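Local structure of lytic polysaccharide monooxygenase ([Kitasatospora] papulosa, 6NDQ) at residues 101-106 with 146-151. The protein is probably a copper-dependent enzyme that cleaves cellulose or related polysaccharides by oxidation, as other lytic polysaccharide monooxygenases do. Numbering follows the deposited sequence.
Sequences KLYDQA and SQNYEI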
ATOM      1  N   LYS A 101      -6.438  -8.097   1.941  1.00 15.42           N
ATOM      2  CA  LYS A 101      -5.833  -9.327   2.435  1.00 18.98           C
ATOM      3  C   LYS A 101      -4.371  -9.041   2.727  1.00 19.41           C
ATOM      4  O   LYS A 101      -3.626  -8.635   1.822  1.00 18.90           O
ATOM      5  CB  LYS A 101      -5.975 -10.452   1.403  1.00 22.50           C
ATOM      6  CG  LYS A 101      -5.578 -11.817   1.915  1.00 25.00           C
ATOM      7  CD  LYS A 101      -5.801 -12.857   0.823  1.00 25.24           C
ATOM      8  CE  LYS A 101      -4.734 -13.908   0.857  1.00 28.53           C
ATOM      9  NZ  LYS A 101      -5.294 -15.208   1.279  1.00 34.69           N
ATOM     10  N   LEU A 102      -3.969  -9.209   3.990  1.00 19.78           N
ATOM     11  CA  LEU A 102      -2.572  -9.073   4.369  1.00 18.78           C
ATOM     12  C   LEU A 102      -1.945 -10.457   4.540  1.00 23.27           C
ATOM     13  O   LEU A 102      -2.638 -11.458   4.781  1.00 21.37           O
ATOM     14  CB  LEU A 102      -2.407  -8.234   5.644  1.00 19.04           C
ATOM     15  CG  LEU A 102      -2.792  -6.762   5.441  1.00 18.59           C
ATOM     16  CD1 LEU A 102      -4.241  -6.544   5.845  1.00 19.97           C
ATOM     17  CD2 LEU A 102      -1.853  -5.738   6.152  1.00 19.71           C
ATOM     18  N   TYR A 103      -0.632 -10.510   4.331  1.00 17.68           N
ATOM     19  CA  TYR A 103       0.180 -11.675   4.643  1.00 21.40           C
ATOM     20  C   TYR A 103       1.211 -11.285   5.695  1.00 24.80           C
ATOM     21  O   TYR A 103       1.931 -10.294   5.527  1.00 22.93           O
ATOM     22  CB  TYR A 103       0.863 -12.232   3.389  1.00 20.35           C
ATOM     23  CG  TYR A 103       1.727 -13.410   3.719  1.00 25.40           C
ATOM     24  CD1 TYR A 103       1.159 -14.598   4.163  1.00 26.75           C
ATOM     25  CD2 TYR A 103       3.103 -13.335   3.622  1.00 25.00           C
ATOM     26  CE1 TYR A 103       1.937 -15.683   4.480  1.00 29.72           C
ATOM     27  CE2 TYR A 103       3.893 -14.420   3.940  1.00 28.74           C
ATOM     28  CZ  TYR A 103       3.303 -15.593   4.368  1.00 30.33           C
ATOM     29  OH  TYR A 103       4.077 -16.690   4.690  1.00 36.65           O
ATOM     30  N   ASP A 104       1.278 -12.068   6.779  1.00 21.85           N
ATOM     31  CA  ASP A 104       2.113 -11.788   7.947  1.00 23.31           C
ATOM     32  C   ASP A 104       2.824 -13.078   8.329  1.00 28.90           C
ATOM     33  O   ASP A 104       2.305 -13.852   9.139  1.00 28.54           O
ATOM     34  CB  ASP A 104       1.269 -11.262   9.082  1.00 24.91           C
ATOM     35  CG  ASP A 104       2.053 -11.113  10.376  1.00 27.49           C
ATOM     36  OD1 ASP A 104       3.305 -11.185  10.345  1.00 29.49           O
ATOM     37  OD2 ASP A 104       1.410 -10.900  11.418  1.00 27.90           O
ATOM     38  N   GLN A 105       4.016 -13.291   7.768  1.00 28.44           N
ATOM     39  CA  GLN A 105       4.718 -14.549   8.000  1.00 34.05           C
ATOM     40  C   GLN A 105       4.815 -14.866   9.490  1.00 35.73           C
ATOM     41  O   GLN A 105       4.494 -15.981   9.919  1.00 35.96           O
ATOM     42  CB  GLN A 105       6.108 -14.501   7.370  1.00 33.25           C
ATOM     43  CG  GLN A 105       6.862 -15.816   7.464  1.00 33.72           C
ATOM     44  CD  GLN A 105       7.393 -16.087   8.860  1.00 34.41           C
ATOM     45  OE1 GLN A 105       7.830 -15.166   9.555  1.00 33.13           O
ATOM     46  NE2 GLN A 105       7.349 -17.353   9.284  1.00 33.61           N
ATOM     47  N   ALA A 106       5.258 -13.896  10.291  1.00 29.79           N
ATOM     48  CA  ALA A 106       5.571 -14.130  11.696  1.00 33.68           C
ATOM     49  C   ALA A 106       4.355 -14.083  12.619  1.00 33.33           C
ATOM     50  O   ALA A 106       4.526 -14.202  13.843  1.00 25.71           O
ATOM     51  CB  ALA A 106       6.609 -13.110  12.171  1.00 32.56           C
ATOM     52  N   SER A 146      -2.100 -14.309  13.190  1.00 20.94           N
ATOM     53  CA  SER A 146      -2.365 -15.223  12.091  1.00 22.60           C
ATOM     54  C   SER A 146      -1.342 -14.941  11.006  1.00 27.50           C
ATOM     55  O   SER A 146      -0.603 -13.954  11.068  1.00 27.93           O
ATOM     56  CB  SER A 146      -3.790 -15.049  11.563  1.00 26.30           C
ATOM     57  OG  SER A 146      -4.070 -16.006  10.552  1.00 22.98           O
ATOM     58  N   GLN A 147      -1.329 -15.798   9.991  1.00 26.43           N
ATOM     59  CA  GLN A 147      -0.494 -15.522   8.833  1.00 27.27           C
ATOM     60  C   GLN A 147      -1.217 -14.752   7.739  1.00 28.36           C
ATOM     61  O   GLN A 147      -0.558 -14.232   6.834  1.00 28.36           O
ATOM     62  CB  GLN A 147       0.051 -16.820   8.257  1.00 29.64           C
ATOM     63  CG  GLN A 147       1.189 -17.391   9.075  1.00 32.48           C
ATOM     64  CD  GLN A 147       1.993 -18.379   8.280  1.00 35.13           C
ATOM     65  OE1 GLN A 147       1.589 -19.528   8.116  1.00 39.56           O
ATOM     66  NE2 GLN A 147       3.130 -17.936   7.763  1.00 33.16           N
ATOM     67  N   ASN A 148      -2.550 -14.696   7.786  1.00 24.25           N
ATOM     68  CA  ASN A 148      -3.336 -13.888   6.863  1.00 22.68           C
ATOM     69  C   ASN A 148      -4.414 -13.164   7.646  1.00 26.80           C
ATOM     70  O   ASN A 148      -5.072 -13.759   8.510  1.00 25.72           O
ATOM     71  CB  ASN A 148      -3.949 -14.742   5.755  1.00 31.36           C
ATOM     72  CG  ASN A 148      -2.900 -15.312   4.833  1.00 31.51           C
ATOM     73  OD1 ASN A 148      -2.462 -16.446   5.013  1.00 36.36           O
ATOM     74  ND2 ASN A 148      -2.457 -14.513   3.865  1.00 28.45           N
ATOM     75  N   TYR A 149      -4.550 -11.874   7.371  1.00 22.71           N
ATOM     76  CA  TYR A 149      -5.638 -11.050   7.865  1.00 22.37           C
ATOM     77  C   TYR A 149      -6.463 -10.578   6.679  1.00 22.06           C
ATOM     78  O   TYR A 149      -5.911 -10.190   5.644  1.00 22.97           O
ATOM     79  CB  TYR A 149      -5.123  -9.832   8.648  1.00 21.18           C
ATOM     80  CG  TYR A 149      -4.011 -10.166   9.616  1.00 20.54           C
ATOM     81  CD1 TYR A 149      -4.241 -11.002  10.704  1.00 21.26           C
ATOM     82  CD2 TYR A 149      -2.729  -9.657   9.436  1.00 23.23           C
ATOM     83  CE1 TYR A 149      -3.238 -11.312  11.576  1.00 25.89           C
ATOM     84  CE2 TYR A 149      -1.703  -9.960  10.319  1.00 22.00           C
ATOM     85  CZ  TYR A 149      -1.969 -10.789  11.389  1.00 24.89           C
ATOM     86  OH  TYR A 149      -0.972 -11.115  12.274  1.00 25.06           O
ATOM     87  N   GLU A 150      -7.781 -10.586   6.839  1.00 21.48           N
ATOM     88  CA  GLU A 150      -8.693 -10.104   5.811  1.00 23.74           C
ATOM     89  C   GLU A 150      -9.560  -9.008   6.405  1.00 21.08           C
ATOM     90  O   GLU A 150     -10.138  -9.187   7.479  1.00 25.32           O
ATOM     91  CB  GLU A 150      -9.574 -11.234   5.262  1.00 26.02           C
ATOM     92  CG  GLU A 150      -8.873 -12.159   4.291  1.00 28.78           C
ATOM     93  CD  GLU A 150      -9.778 -13.291   3.833  1.00 44.78           C
ATOM     94  OE1 GLU A 150     -10.957 -13.020   3.499  1.00 43.14           O
ATOM     95  OE2 GLU A 150      -9.315 -14.452   3.828  1.00 41.16           O
ATOM     96  N   ILE A 151      -9.632  -7.875   5.717  1.00 19.60           N
ATOM     97  CA  ILE A 151     -10.455  -6.743   6.128  1.00 17.11           C
ATOM     98  C   ILE A 151     -11.549  -6.558   5.086  1.00 21.00           C
ATOM     99  O   ILE A 151     -11.263  -6.173   3.938  1.00 20.17           O
ATOM    100  CB  ILE A 151      -9.629  -5.461   6.281  1.00 18.85           C
ATOM    101  CG1 ILE A 151      -8.428  -5.710   7.188  1.00 18.21           C
ATOM    102  CG2 ILE A 151     -10.523  -4.318   6.794  1.00 19.24           C
ATOM    103  CD1 ILE A 151      -7.297  -4.797   6.863  1.00 20.38           C
TER
HETATM  104  O   HOH W   1       3.332 -19.355   4.917  1.00 38.00           O
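L102 and Y149 form a hydrogen-bonded antiparallel pair at the heart of a strand-to-strand contact between 101-104 and 148-151, in the three-stranded sheet of the immunoglobulin-like beta-sandwich core characteristic of lytic polysaccharide monooxygenases. The axes of the two short segments approach to 4.6 Å, their directions 161° apart, and strand 148-154 is the outer neighbour of 97-104, whose other edge pairs with 2-6. Register is fixed by L102 N to Y149 O, 2.7 Å and nearly straight, and carried on by D104 N to Q147 O at 2.8 Å. L102 O takes two donors from opposite faces of its carbonyl plane: Y149 N, well above it, and N148 ND2 at 3.2 Å, a bent bond. N148 ND2 also lies at the edge of the Y103 ring, 3.6 Å from Y103 CD1, on the sheet face shared with K101 and E150. The opposite face turns toward the sandwich interior, where L102 CD1 meets I151 CD1 at 3.7 Å and both side chains touch F113 of strand 110-118. Y149 also lies on this inner face; with CG beside its own backbone N (chi1 -45°), the ring reaches along the neighbouring strand, its CE2 3.5 Å from D104 CB. Its hydroxyl donates to D104 OD2 and is also hydrogen-bonded to G109 N, while that carboxylate oxygen also pairs with H108 N, so the two side chains tie the strand end to the following loop. A phenylalanine in place of this tyrosine would probably leave buried D104 without its hydroxyl mate and G109 N without this partner. The carboxylate and ring planes stand 47° apart, and Y149 OH meets the anti lone pair of D104 OD2 at 2.5 Å.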